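REP-associated tyrosine transposase (Escherichia coli, PDB 4ER8) binds repeated extragenic palindromes of DNA and cleaves and recombines the mosaic elements they form, acting as a transposase with single-stranded endonuclease activity. Local coordinates at residues T13-V18 / V113-I118; H61-L66 / K107-H112; D71-R76 / F98-I103. All coordinates share one frame; numbering follows the deposited sequence.

Contact 1 (T13-V18 / V113-I118); sequences TWFFTV and VDYIYI. With nucleotides of chain B.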
loop_
_atom_site.group_PDB
_atom_site.type_symbol
_atom_site.label_atom_id
_atom_site.label_comp_id
_atom_site.label_asym_id
_atom_site.label_seq_id
_atom_site.Cartn_x
_atom_site.Cartn_y
_atom_site.Cartn_z
ATOM N N THR A 13 12.181 -4.854 -5.022
ATOM C CA THR A 13 11.106 -3.915 -4.988
ATOM C C THR A 13 9.838 -4.722 -5.151
ATOM O O THR A 13 9.820 -5.675 -5.929
ATOM C CB THR A 13 11.290 -2.890 -6.126
ATOM O OG1 THR A 13 12.423 -2.043 -5.809
ATOM C CG2 THR A 13 10.045 -2.010 -6.278
ATOM N N TRP A 14 8.784 -4.373 -4.418
ATOM C CA TRP A 14 7.538 -5.102 -4.510
ATOM C C TRP A 14 6.321 -4.197 -4.333
ATOM O O TRP A 14 6.407 -3.076 -3.786
ATOM C CB TRP A 14 7.430 -6.155 -3.406
ATOM C CG TRP A 14 8.451 -7.257 -3.319
ATOM C CD1 TRP A 14 8.308 -8.551 -3.784
ATOM C CD2 TRP A 14 9.714 -7.214 -2.657
ATOM N NE1 TRP A 14 9.423 -9.290 -3.455
ATOM C CE2 TRP A 14 10.297 -8.486 -2.776
ATOM C CE3 TRP A 14 10.410 -6.219 -1.988
ATOM C CZ2 TRP A 14 11.547 -8.774 -2.277
ATOM C CZ3 TRP A 14 11.611 -6.492 -1.479
ATOM C CH2 TRP A 14 12.187 -7.768 -1.615
ATOM N N PHE A 15 5.179 -4.747 -4.759
ATOM C CA PHE A 15 3.876 -4.118 -4.666
ATOM C C PHE A 15 3.073 -4.974 -3.698
ATOM O O PHE A 15 3.181 -6.215 -3.763
ATOM C CB PHE A 15 3.202 -4.192 -6.022
ATOM C CG PHE A 15 1.744 -3.768 -6.003
ATOM C CD1 PHE A 15 1.400 -2.455 -6.096
ATOM C CD2 PHE A 15 0.733 -4.705 -5.857
ATOM C CE1 PHE A 15 0.058 -2.070 -6.060
ATOM C CE2 PHE A 15 -0.576 -4.338 -5.836
ATOM C CZ PHE A 15 -0.921 -3.021 -5.961
ATOM N N PHE A 16 2.269 -4.338 -2.836
ATOM C CA PHE A 16 1.535 -5.065 -1.809
ATOM C C PHE A 16 0.139 -4.508 -1.685
ATOM O O PHE A 16 -0.097 -3.365 -2.033
ATOM C CB PHE A 16 2.194 -4.951 -0.432
ATOM C CG PHE A 16 3.617 -5.398 -0.361
ATOM C CD1 PHE A 16 4.631 -4.484 -0.324
ATOM C CD2 PHE A 16 3.940 -6.705 -0.281
ATOM C CE1 PHE A 16 5.962 -4.864 -0.175
ATOM C CE2 PHE A 16 5.302 -7.115 -0.159
ATOM C CZ PHE A 16 6.302 -6.182 -0.103
ATOM N N THR A 17 -0.785 -5.318 -1.180
ATOM C CA THR A 17 -2.182 -4.928 -1.007
ATOM C C THR A 17 -2.516 -5.530 0.334
ATOM O O THR A 17 -2.348 -6.762 0.559
ATOM C CB THR A 17 -3.116 -5.539 -2.092
ATOM O OG1 THR A 17 -2.879 -4.915 -3.370
ATOM C CG2 THR A 17 -4.580 -5.282 -1.749
ATOM N N VAL A 18 -2.926 -4.669 1.266
ATOM C CA VAL A 18 -3.331 -5.126 2.588
ATOM C C VAL A 18 -4.773 -4.637 2.810
ATOM O O VAL A 18 -5.102 -3.439 2.648
ATOM C CB VAL A 18 -2.410 -4.591 3.628
ATOM C CG1 VAL A 18 -2.945 -4.860 4.966
ATOM C CG2 VAL A 18 -0.984 -5.161 3.459
ATOM N N VAL A 113 2.786 2.059 -9.941
ATOM C CA VAL A 113 2.688 3.334 -9.200
ATOM C C VAL A 113 1.371 4.037 -9.612
ATOM O O VAL A 113 0.646 4.547 -8.765
ATOM C CB VAL A 113 3.878 4.316 -9.410
ATOM C CG1 VAL A 113 3.552 5.641 -8.775
ATOM C CG2 VAL A 113 5.243 3.800 -8.864
ATOM N N ASP A 114 1.079 4.053 -10.911
ATOM C CA ASP A 114 -0.101 4.662 -11.459
ATOM C C ASP A 114 -1.304 3.999 -10.780
ATOM O O ASP A 114 -2.229 4.682 -10.261
ATOM C CB ASP A 114 -0.205 4.366 -12.961
ATOM C CG ASP A 114 0.818 5.127 -13.830
ATOM O OD1 ASP A 114 1.569 6.043 -13.395
ATOM O OD2 ASP A 114 0.832 4.788 -15.024
ATOM N N TYR A 115 -1.286 2.664 -10.789
ATOM C CA TYR A 115 -2.366 1.900 -10.232
ATOM C C TYR A 115 -2.611 2.372 -8.811
ATOM O O TYR A 115 -3.763 2.463 -8.353
ATOM C CB TYR A 115 -2.009 0.433 -10.172
ATOM C CG TYR A 115 -3.204 -0.380 -9.744
ATOM C CD1 TYR A 115 -4.034 -1.001 -10.688
ATOM C CD2 TYR A 115 -3.529 -0.522 -8.398
ATOM C CE1 TYR A 115 -5.122 -1.774 -10.293
ATOM C CE2 TYR A 115 -4.630 -1.309 -7.990
ATOM C CZ TYR A 115 -5.416 -1.920 -8.946
ATOM O OH TYR A 115 -6.527 -2.639 -8.546
ATOM N N ILE A 116 -1.521 2.656 -8.097
ATOM C CA ILE A 116 -1.704 3.074 -6.758
ATOM C C ILE A 116 -2.458 4.401 -6.710
ATOM O O ILE A 116 -3.511 4.467 -6.070
ATOM C CB ILE A 116 -0.403 3.102 -5.981
ATOM C CG1 ILE A 116 -0.059 1.659 -5.563
ATOM C CG2 ILE A 116 -0.564 4.038 -4.777
ATOM C CD1 ILE A 116 1.383 1.359 -5.410
ATOM N N TYR A 117 -1.952 5.412 -7.424
ATOM C CA TYR A 117 -2.529 6.748 -7.367
ATOM C C TYR A 117 -3.919 6.837 -8.004
ATOM O O TYR A 117 -4.720 7.674 -7.599
ATOM C CB TYR A 117 -1.568 7.836 -7.919
ATOM C CG TYR A 117 -0.244 7.897 -7.159
ATOM C CD1 TYR A 117 0.982 8.074 -7.827
ATOM C CD2 TYR A 117 -0.210 7.737 -5.767
ATOM C CE1 TYR A 117 2.197 8.094 -7.109
ATOM C CE2 TYR A 117 0.983 7.768 -5.061
ATOM C CZ TYR A 117 2.179 7.931 -5.729
ATOM O OH TYR A 117 3.353 7.948 -4.990
ATOM N N ILE A 118 -4.207 5.986 -8.984
ATOM C CA ILE A 118 -5.540 5.921 -9.579
ATOM C C ILE A 118 -6.563 5.237 -8.689
ATOM O O ILE A 118 -7.767 5.369 -8.875
ATOM C CB ILE A 118 -5.505 5.180 -10.906
ATOM C CG1 ILE A 118 -5.042 6.128 -12.000
ATOM C CG2 ILE A 118 -6.862 4.653 -11.292
ATOM C CD1 ILE A 118 -4.406 5.377 -13.186
ATOM P P DA B 3 -2.980 -18.549 -4.480
ATOM O OP1 DA B 3 -2.626 -19.015 -3.138
ATOM O OP2 DA B 3 -3.368 -19.626 -5.398
ATOM O "O5'" DA B 3 -4.063 -17.385 -4.624
ATOM C "C5'" DA B 3 -3.956 -16.164 -3.926
ATOM C "C4'" DA B 3 -4.352 -16.386 -2.458
ATOM O "O4'" DA B 3 -4.184 -15.161 -1.712
ATOM C "C3'" DA B 3 -5.760 -16.847 -2.174
ATOM O "O3'" DA B 3 -5.702 -17.546 -0.995
ATOM C "C2'" DA B 3 -6.482 -15.522 -1.963
ATOM C "C1'" DA B 3 -5.414 -14.734 -1.194
ATOM N N9 DA B 3 -5.334 -13.277 -1.336
ATOM C C8 DA B 3 -5.584 -12.507 -2.439
ATOM N N7 DA B 3 -5.386 -11.227 -2.234
ATOM C C5 DA B 3 -4.991 -11.150 -0.906
ATOM C C6 DA B 3 -4.635 -10.063 -0.068
ATOM N N6 DA B 3 -4.605 -8.749 -0.438
ATOM N N1 DA B 3 -4.263 -10.385 1.185
ATOM C C2 DA B 3 -4.276 -11.655 1.557
ATOM N N3 DA B 3 -4.612 -12.736 0.869
ATOM C C4 DA B 3 -4.944 -12.406 -0.362
#

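Contact 2 (H61-L66 / K107-H112); sequences HCIWTL and KDYRHH. With NI (nickel (II) ion), chain C.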
loop_
_atom_site.group_PDB
_atom_site.type_symbol
_atom_site.label_atom_id
_atom_site.label_comp_id
_atom_site.label_asym_id
_atom_site.label_seq_id
_atom_site.Cartn_x
_atom_site.Cartn_y
_atom_site.Cartn_z
ATOM N N HIS A 61 -2.692 -0.139 -0.798
ATOM C CA HIS A 61 -1.762 -0.722 -1.733
ATOM C C HIS A 61 -0.484 0.049 -1.627
ATOM O O HIS A 61 -0.525 1.268 -1.437
ATOM C CB HIS A 61 -2.262 -0.517 -3.139
ATOM C CG HIS A 61 -3.619 -1.065 -3.389
ATOM N ND1 HIS A 61 -3.849 -2.405 -3.627
ATOM C CD2 HIS A 61 -4.824 -0.457 -3.476
ATOM C CE1 HIS A 61 -5.142 -2.605 -3.820
ATOM N NE2 HIS A 61 -5.755 -1.437 -3.749
ATOM N N CYS A 62 0.658 -0.604 -1.788
ATOM C CA CYS A 62 1.894 0.183 -1.773
ATOM C C CYS A 62 3.091 -0.487 -2.466
ATOM O O CYS A 62 3.047 -1.665 -2.802
ATOM C CB CYS A 62 2.222 0.559 -0.344
ATOM S SG CYS A 62 2.684 -0.871 0.587
ATOM N N ILE A 63 4.149 0.282 -2.699
ATOM C CA ILE A 63 5.418 -0.243 -3.252
ATOM C C ILE A 63 6.641 0.061 -2.374
ATOM O O ILE A 63 6.858 1.226 -2.007
ATOM C CB ILE A 63 5.690 0.316 -4.631
ATOM C CG1 ILE A 63 4.543 -0.036 -5.584
ATOM C CG2 ILE A 63 6.966 -0.264 -5.151
ATOM C CD1 ILE A 63 4.514 0.797 -6.898
ATOM N N TRP A 64 7.413 -0.972 -2.039
ATOM C CA TRP A 64 8.633 -0.804 -1.211
ATOM C C TRP A 64 9.875 -1.269 -1.923
ATOM O O TRP A 64 9.830 -2.138 -2.797
ATOM C CB TRP A 64 8.630 -1.651 0.070
ATOM C CG TRP A 64 7.525 -1.455 1.013
ATOM C CD1 TRP A 64 6.646 -0.430 1.037
ATOM C CD2 TRP A 64 7.212 -2.293 2.133
ATOM N NE1 TRP A 64 5.754 -0.607 2.074
ATOM C CE2 TRP A 64 6.098 -1.733 2.773
ATOM C CE3 TRP A 64 7.763 -3.468 2.646
ATOM C CZ2 TRP A 64 5.496 -2.324 3.906
ATOM C CZ3 TRP A 64 7.163 -4.065 3.780
ATOM C CH2 TRP A 64 6.043 -3.488 4.388
ATOM N N THR A 65 11.002 -0.731 -1.507
ATOM C CA THR A 65 12.286 -1.197 -2.002
ATOM C C THR A 65 13.111 -1.373 -0.758
ATOM O O THR A 65 13.237 -0.446 0.052
ATOM C CB THR A 65 12.968 -0.153 -2.891
ATOM O OG1 THR A 65 12.230 -0.018 -4.111
ATOM C CG2 THR A 65 14.426 -0.564 -3.198
ATOM N N LEU A 66 13.663 -2.558 -0.592
ATOM C CA LEU A 66 14.365 -2.859 0.632
ATOM C C LEU A 66 15.877 -2.650 0.446
ATOM O O LEU A 66 16.389 -2.801 -0.675
ATOM C CB LEU A 66 14.053 -4.294 1.117
ATOM C CG LEU A 66 12.623 -4.748 1.438
ATOM C CD1 LEU A 66 12.659 -6.030 2.243
ATOM C CD2 LEU A 66 11.814 -3.743 2.188
ATOM N N LYS A 107 8.732 -0.543 -16.604
ATOM C CA LYS A 107 7.348 -0.449 -17.048
ATOM C C LYS A 107 6.423 -0.920 -15.957
ATOM O O LYS A 107 5.564 -0.158 -15.527
ATOM C CB LYS A 107 7.089 -1.227 -18.348
ATOM C CG LYS A 107 7.614 -0.489 -19.602
ATOM C CD LYS A 107 7.044 -1.032 -20.925
ATOM C CE LYS A 107 8.195 -1.349 -21.916
ATOM N NZ LYS A 107 7.968 -0.800 -23.304
ATOM N N ASP A 108 6.620 -2.159 -15.500
ATOM C CA ASP A 108 5.775 -2.735 -14.480
ATOM C C ASP A 108 5.688 -1.842 -13.261
ATOM O O ASP A 108 4.605 -1.707 -12.659
ATOM C CB ASP A 108 6.218 -4.131 -14.092
ATOM C CG ASP A 108 5.064 -4.966 -13.588
ATOM O OD1 ASP A 108 3.918 -4.743 -14.059
ATOM O OD2 ASP A 108 5.278 -5.859 -12.730
ATOM N N TYR A 109 6.802 -1.191 -12.935
ATOM C CA TYR A 109 6.885 -0.301 -11.784
ATOM C C TYR A 109 5.927 0.846 -11.926
ATOM O O TYR A 109 5.087 1.094 -11.049
ATOM C CB TYR A 109 8.289 0.228 -11.628
ATOM C CG TYR A 109 8.472 1.272 -10.550
ATOM C CD1 TYR A 109 8.502 0.928 -9.204
ATOM C CD2 TYR A 109 8.685 2.608 -10.883
ATOM C CE1 TYR A 109 8.691 1.900 -8.212
ATOM C CE2 TYR A 109 8.878 3.575 -9.916
ATOM C CZ TYR A 109 8.892 3.207 -8.585
ATOM O OH TYR A 109 9.098 4.167 -7.633
ATOM N N ARG A 110 6.061 1.564 -13.035
ATOM C CA ARG A 110 5.122 2.633 -13.361
ATOM C C ARG A 110 3.659 2.178 -13.432
ATOM O O ARG A 110 2.799 2.911 -12.938
ATOM C CB ARG A 110 5.508 3.324 -14.647
ATOM C CG ARG A 110 6.717 4.200 -14.494
ATOM C CD ARG A 110 7.434 4.250 -15.821
ATOM N NE ARG A 110 8.670 5.038 -15.809
ATOM C CZ ARG A 110 9.205 5.569 -16.908
ATOM N NH1 ARG A 110 8.604 5.389 -18.079
ATOM N NH2 ARG A 110 10.314 6.280 -16.833
ATOM N N HIS A 111 3.352 1.016 -14.017
ATOM C CA HIS A 111 1.943 0.594 -14.053
ATOM C C HIS A 111 1.457 0.473 -12.627
ATOM O O HIS A 111 0.319 0.825 -12.301
ATOM C CB HIS A 111 1.679 -0.722 -14.824
ATOM C CG HIS A 111 1.812 -0.594 -16.317
ATOM N ND1 HIS A 111 2.061 -1.675 -17.146
ATOM C CD2 HIS A 111 1.750 0.495 -17.135
ATOM C CE1 HIS A 111 2.124 -1.265 -18.404
ATOM N NE2 HIS A 111 1.962 0.050 -18.421
ATOM N N HIS A 112 2.329 -0.026 -11.762
ATOM C CA HIS A 112 1.910 -0.212 -10.400
ATOM C C HIS A 112 1.909 1.101 -9.634
ATOM O O HIS A 112 1.063 1.256 -8.765
ATOM C CB HIS A 112 2.710 -1.290 -9.685
ATOM C CG HIS A 112 2.314 -2.673 -10.065
ATOM N ND1 HIS A 112 2.816 -3.314 -11.181
ATOM C CD2 HIS A 112 1.515 -3.570 -9.445
ATOM C CE1 HIS A 112 2.295 -4.529 -11.256
ATOM N NE2 HIS A 112 1.509 -4.707 -10.216
HETATM NI NI NI C . -7.656 -0.961 -4.139
#

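Contact 3 (D71-R76 / F98-I103); sequences DDFSSR and FWEHAI. With nucleotides of chain B.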
loop_
_atom_site.group_PDB
_atom_site.type_symbol
_atom_site.label_atom_id
_atom_site.label_comp_id
_atom_site.label_asym_id
_atom_site.label_seq_id
_atom_site.Cartn_x
_atom_site.Cartn_y
_atom_site.Cartn_z
ATOM N N ASP A 71 15.858 -9.003 2.288
ATOM C CA ASP A 71 14.705 -9.511 1.557
ATOM C C ASP A 71 13.422 -9.575 2.410
ATOM O O ASP A 71 12.401 -10.108 1.974
ATOM C CB ASP A 71 15.023 -10.886 0.930
ATOM C CG ASP A 71 15.362 -11.984 1.987
ATOM O OD1 ASP A 71 15.261 -11.719 3.206
ATOM O OD2 ASP A 71 15.751 -13.115 1.606
ATOM N N ASP A 72 13.451 -9.006 3.610
ATOM C CA ASP A 72 12.455 -9.363 4.613
ATOM C C ASP A 72 11.298 -8.402 4.750
ATOM O O ASP A 72 11.154 -7.735 5.784
ATOM C CB ASP A 72 13.126 -9.607 5.957
ATOM C CG ASP A 72 12.148 -10.075 7.039
ATOM O OD1 ASP A 72 12.612 -10.290 8.197
ATOM O OD2 ASP A 72 10.918 -10.195 6.760
ATOM N N PHE A 73 10.440 -8.349 3.731
ATOM C CA PHE A 73 9.184 -7.584 3.870
ATOM C C PHE A 73 8.196 -8.231 4.852
ATOM O O PHE A 73 7.293 -7.571 5.347
ATOM C CB PHE A 73 8.512 -7.375 2.517
ATOM C CG PHE A 73 8.330 -8.649 1.732
ATOM C CD1 PHE A 73 7.234 -9.493 1.988
ATOM C CD2 PHE A 73 9.261 -9.014 0.757
ATOM C CE1 PHE A 73 7.073 -10.667 1.292
ATOM C CE2 PHE A 73 9.118 -10.200 0.064
ATOM C CZ PHE A 73 7.990 -11.023 0.320
ATOM N N SER A 74 8.374 -9.515 5.130
ATOM C CA SER A 74 7.451 -10.237 5.999
ATOM C C SER A 74 7.394 -9.616 7.386
ATOM O O SER A 74 6.329 -9.120 7.844
ATOM C CB SER A 74 7.808 -11.721 6.074
ATOM O OG SER A 74 7.432 -12.409 4.893
ATOM N N SER A 75 8.557 -9.583 8.028
ATOM C CA SER A 75 8.670 -8.928 9.339
ATOM C C SER A 75 8.074 -7.552 9.299
ATOM O O SER A 75 7.248 -7.191 10.144
ATOM C CB SER A 75 10.125 -8.834 9.707
ATOM O OG SER A 75 10.665 -10.131 9.727
ATOM N N ARG A 76 8.486 -6.778 8.298
ATOM C CA ARG A 76 8.069 -5.409 8.237
ATOM C C ARG A 76 6.551 -5.311 8.259
ATOM O O ARG A 76 6.018 -4.497 8.985
ATOM C CB ARG A 76 8.716 -4.680 7.057
ATOM C CG ARG A 76 10.265 -4.581 7.174
ATOM C CD ARG A 76 10.870 -3.971 5.913
ATOM N NE ARG A 76 12.289 -3.629 5.977
ATOM C CZ ARG A 76 13.313 -4.473 5.788
ATOM N NH1 ARG A 76 13.110 -5.767 5.575
ATOM N NH2 ARG A 76 14.574 -4.022 5.811
ATOM N N PHE A 98 -1.203 -10.894 3.188
ATOM C CA PHE A 98 -1.230 -9.781 2.232
ATOM C C PHE A 98 -0.783 -10.263 0.843
ATOM O O PHE A 98 -0.106 -11.296 0.721
ATOM C CB PHE A 98 -0.290 -8.658 2.690
ATOM C CG PHE A 98 1.124 -9.112 2.893
ATOM C CD1 PHE A 98 2.046 -9.075 1.837
ATOM C CD2 PHE A 98 1.565 -9.565 4.151
ATOM C CE1 PHE A 98 3.367 -9.515 2.010
ATOM C CE2 PHE A 98 2.901 -9.983 4.333
ATOM C CZ PHE A 98 3.791 -9.984 3.250
ATOM N N TRP A 99 -1.131 -9.492 -0.192
ATOM C CA TRP A 99 -0.741 -9.788 -1.544
ATOM C C TRP A 99 0.610 -9.169 -1.839
ATOM O O TRP A 99 0.837 -8.018 -1.504
ATOM C CB TRP A 99 -1.807 -9.263 -2.510
ATOM C CG TRP A 99 -1.398 -9.304 -3.969
ATOM C CD1 TRP A 99 -0.828 -8.290 -4.705
ATOM C CD2 TRP A 99 -1.545 -10.405 -4.856
ATOM N NE1 TRP A 99 -0.604 -8.702 -5.993
ATOM C CE2 TRP A 99 -1.018 -10.004 -6.111
ATOM C CE3 TRP A 99 -2.068 -11.701 -4.716
ATOM C CZ2 TRP A 99 -1.006 -10.858 -7.227
ATOM C CZ3 TRP A 99 -2.032 -12.563 -5.823
ATOM C CH2 TRP A 99 -1.511 -12.134 -7.059
ATOM N N GLU A 100 1.497 -9.940 -2.481
ATOM C CA GLU A 100 2.866 -9.508 -2.805
ATOM C C GLU A 100 3.177 -9.775 -4.250
ATOM O O GLU A 100 2.938 -10.893 -4.768
ATOM C CB GLU A 100 3.901 -10.268 -1.991
ATOM C CG GLU A 100 5.392 -10.162 -2.551
ATOM C CD GLU A 100 5.757 -11.296 -3.520
ATOM O OE1 GLU A 100 6.099 -11.054 -4.709
ATOM O OE2 GLU A 100 5.670 -12.455 -3.080
ATOM N N HIS A 101 3.755 -8.780 -4.911
ATOM C CA HIS A 101 4.211 -8.988 -6.261
ATOM C C HIS A 101 5.512 -8.256 -6.528
ATOM O O HIS A 101 5.633 -7.024 -6.308
ATOM C CB HIS A 101 3.139 -8.605 -7.284
ATOM C CG HIS A 101 3.675 -8.431 -8.676
ATOM N ND1 HIS A 101 3.865 -9.495 -9.539
ATOM C CD2 HIS A 101 4.087 -7.321 -9.341
ATOM C CE1 HIS A 101 4.370 -9.044 -10.675
ATOM N NE2 HIS A 101 4.500 -7.728 -10.587
ATOM N N ALA A 102 6.478 -9.030 -7.006
ATOM C CA ALA A 102 7.820 -8.542 -7.261
ATOM C C ALA A 102 7.880 -7.762 -8.573
ATOM O O ALA A 102 7.526 -8.317 -9.650
ATOM C CB ALA A 102 8.732 -9.699 -7.333
ATOM N N ILE A 103 8.373 -6.514 -8.499
ATOM C CA ILE A 103 8.582 -5.705 -9.695
ATOM C C ILE A 103 9.991 -5.813 -10.278
ATOM O O ILE A 103 10.953 -5.319 -9.708
ATOM C CB ILE A 103 8.289 -4.261 -9.434
ATOM C CG1 ILE A 103 6.803 -4.102 -9.195
ATOM C CG2 ILE A 103 8.716 -3.415 -10.631
ATOM C CD1 ILE A 103 6.479 -2.930 -8.431
ATOM P P DT B 2 0.040 -18.011 -10.713
ATOM O OP1 DT B 2 -0.904 -19.116 -11.052
ATOM O OP2 DT B 2 -0.206 -16.672 -11.285
ATOM O "O5'" DT B 2 0.023 -17.907 -9.129
ATOM C "C5'" DT B 2 -0.213 -19.010 -8.291
ATOM C "C4'" DT B 2 -0.240 -18.417 -6.884
ATOM O "O4'" DT B 2 0.779 -17.378 -6.853
ATOM C "C3'" DT B 2 -1.554 -17.740 -6.487
ATOM O "O3'" DT B 2 -1.695 -17.886 -5.125
ATOM C "C2'" DT B 2 -1.226 -16.281 -6.721
ATOM C "C1'" DT B 2 0.243 -16.191 -6.335
ATOM N N1 DT B 2 0.924 -14.959 -6.853
ATOM C C2 DT B 2 1.468 -14.043 -5.964
ATOM O O2 DT B 2 1.476 -14.171 -4.762
ATOM N N3 DT B 2 2.051 -12.929 -6.514
ATOM C C4 DT B 2 2.128 -12.590 -7.847
ATOM O O4 DT B 2 2.657 -11.527 -8.232
ATOM C C5 DT B 2 1.536 -13.561 -8.747
ATOM C C7 DT B 2 1.588 -13.304 -10.254
ATOM C C6 DT B 2 0.973 -14.681 -8.209
ATOM O "O5'" DG B 1 4.472 -16.859 -13.253
ATOM C "C5'" DG B 1 4.106 -18.206 -12.836
ATOM C "C4'" DG B 1 3.949 -18.379 -11.338
ATOM O "O4'" DG B 1 5.066 -17.721 -10.606
ATOM C "C3'" DG B 1 2.688 -17.732 -10.774
ATOM O "O3'" DG B 1 1.549 -18.504 -11.046
ATOM C "C2'" DG B 1 3.090 -17.709 -9.294
ATOM C "C1'" DG B 1 4.573 -17.312 -9.349
ATOM N N9 DG B 1 4.848 -15.905 -9.372
ATOM C C8 DG B 1 5.067 -15.161 -10.516
ATOM N N7 DG B 1 5.294 -13.875 -10.240
ATOM C C5 DG B 1 5.267 -13.775 -8.849
ATOM C C6 DG B 1 5.489 -12.655 -8.015
ATOM O O6 DG B 1 5.749 -11.493 -8.397
ATOM N N1 DG B 1 5.376 -12.950 -6.637
ATOM C C2 DG B 1 5.084 -14.220 -6.192
ATOM N N2 DG B 1 4.987 -14.347 -4.872
ATOM N N3 DG B 1 4.878 -15.298 -6.978
ATOM C C4 DG B 1 4.978 -15.013 -8.295
ATOM P P DA B 3 -2.980 -18.549 -4.480
ATOM O OP1 DA B 3 -2.626 -19.015 -3.138
ATOM O OP2 DA B 3 -3.368 -19.626 -5.398
ATOM O "O5'" DA B 3 -4.063 -17.385 -4.624
ATOM C "C5'" DA B 3 -3.956 -16.164 -3.926
ATOM C "C4'" DA B 3 -4.352 -16.386 -2.458
ATOM O "O4'" DA B 3 -4.184 -15.161 -1.712
ATOM C "C3'" DA B 3 -5.760 -16.847 -2.174
ATOM O "O3'" DA B 3 -5.702 -17.546 -0.995
ATOM C "C2'" DA B 3 -6.482 -15.522 -1.963
ATOM C "C1'" DA B 3 -5.414 -14.734 -1.194
ATOM N N9 DA B 3 -5.334 -13.277 -1.336
ATOM C C8 DA B 3 -5.584 -12.507 -2.439
ATOM N N7 DA B 3 -5.386 -11.227 -2.234
ATOM C C5 DA B 3 -4.991 -11.150 -0.906
ATOM C C6 DA B 3 -4.635 -10.063 -0.068
ATOM N N6 DA B 3 -4.605 -8.749 -0.438
ATOM N N1 DA B 3 -4.263 -10.385 1.185
ATOM C C2 DA B 3 -4.276 -11.655 1.557
ATOM N N3 DA B 3 -4.612 -12.736 0.869
ATOM C C4 DA B 3 -4.944 -12.406 -0.362
#

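Contact 1 (T13-V18 / V113-I118)
The ring of Phe15 projects from the strand towards the helix and meets the outer branch of Ile116. The methyl Ile116 CD1 lies at the ring's edge, near its plane, and is 3.7 Å from Phe15 CE1. The preceding carbon, Ile116 CG1, is 3.8 Å from the same Phe15 CE1. The two side chains run antiparallel past one another, the ring edge beside the CG1-CD1 branch. Phe15 has CG anti to its backbone N (chi1 171°), which carries the ring out to the helix. Ile116 holds CG1 beside its own backbone N (chi1 -79°), and this brings CD1 round to the ring.

Tyr115 makes the looser touch. Its CD2 comes obliquely to Phe15 CZ at 4.4 Å. Its hydroxyl bonds to Glu161, a ligand of the bound nickel, and the nearest atom of its side chain lies about 5 Å from the metal.

The contact sets helix 106-122 against a central strand of the antiparallel sheet, a sheet-and-helix core consistent with an RNA recognition motif-like nuclease of the HUH class. On the sheet's other face Phe16 meets Trp77 of helix 73-87 edge to face. His112, one turn before Tyr115 and Ile116, adds a further ring beside Phe15, with planes at about 60°.

Thr17 links this strand to both metal and DNA. Its hydroxyl bonds to ND1 of His61, a nickel ligand, and to the backbone oxygen of Ala159. The carbonyl oxygen of Thr17 accepts a weak bond from N6 of adenine DA3 of chain B, at 3.2 Å.

Contact 2 (H61-L66 / K107-H112)
Ile63 sends its two branches to His112 and Tyr109 of the helix. The close part is at CD1, which is 3.8 Å from His112 C and 3.9 Å from His112 CB. Ile63 holds CG1 opposite its carbonyl carbon (chi1 -59°), which carries CD1 to this spot. The ring of His112 is turned back on its own helix: His112 ND1 donates to Asp108 O at 2.8 Å. The oxygen lies in the imidazole plane, but ND1 sits 37° out of the carbonyl plane, and His112 N comes from the other face.

The looser part is at Tyr109, which is partly exposed. Ile63 CG2 comes obliquely to Tyr109 CE1 at 4.1 Å, and the tyrosine hydroxyl bonds to Asn51.

Two residues earlier in the strand, His61 NE2 binds the nickel at 2.0 Å. His59, Asn119, His123 and Glu161 also bind the metal, and the two strand histidines form the HUH motif. Strand 59-65 runs between strands 49-55 and 13-19, with helix 106-122 across one face and helix 73-87 across the other.

Contact 3 (D71-R76 / F98-I103)
Phe73 and Phe98 carry the apolar part of the contact. Their rings meet rim to rim, with Phe73 CD1 3.7 Å from Phe98 CZ. Next to this, Phe73 CZ approaches Glu100 CG at 4.0 Å. These touches pack the first turn of helix 73-87 on strand 99-102, the outermost strand of what is probably the RNA recognition motif-like sheet.

A capping hydrogen bond starts the helix. Asp72 is the N-cap, and Asp72 OD2 accepts from Ser75 N at 2.7 Å, on the syn side and 27° out of the carboxylate plane.

Polar bonds to chain B come next. The outer edge of the strand, together with the side chains of Glu100 and His101, reads the DNA. A chi2 of -92° bends Glu100, so that CG stays at Phe73 while the carboxylate turns to guanine DG1. Glu100 OE1 takes N1 of DG1 at 2.8 Å and OE2 takes N2 at 2.7 Å. Glu100 OE2 also accepts from Tyr7 N. Ala102 N donates to O6 of the same base at 2.9 Å. Thymine DT2 gives its N3 to Glu100 O at 2.8 Å and receives His101 ND1 on O4 at 2.7 Å. Asp108 holds the other ring nitrogen of His101.

The thymine also stacks on a face of the Trp99 indole, its N3 nearer the outer edge.

In the fold
All three contacts reach one antiparallel sheet, ordered 49-55, 59-65, 13-19, 99-102. Contacts 1 and 2 share helix 106-122 and have centres about 5 Å apart. Contact 3 lies about 12 Å from each, centre to centre, and uses helix 73-87 on the opposite face. Along the chain the first segments come in the order 13-18, 61-66, 71-76, and the second in reverse, 98-103, 107-112, 113-118, so each later pair is enclosed by the one before. Strand 99-102 leads straight into helix 106-122, and the His101 bond to Asp108 joins contacts 3 and 2. The sheet thus carries the DNA-reading strand at one edge and the nickel-binding histidines on strand 59-65.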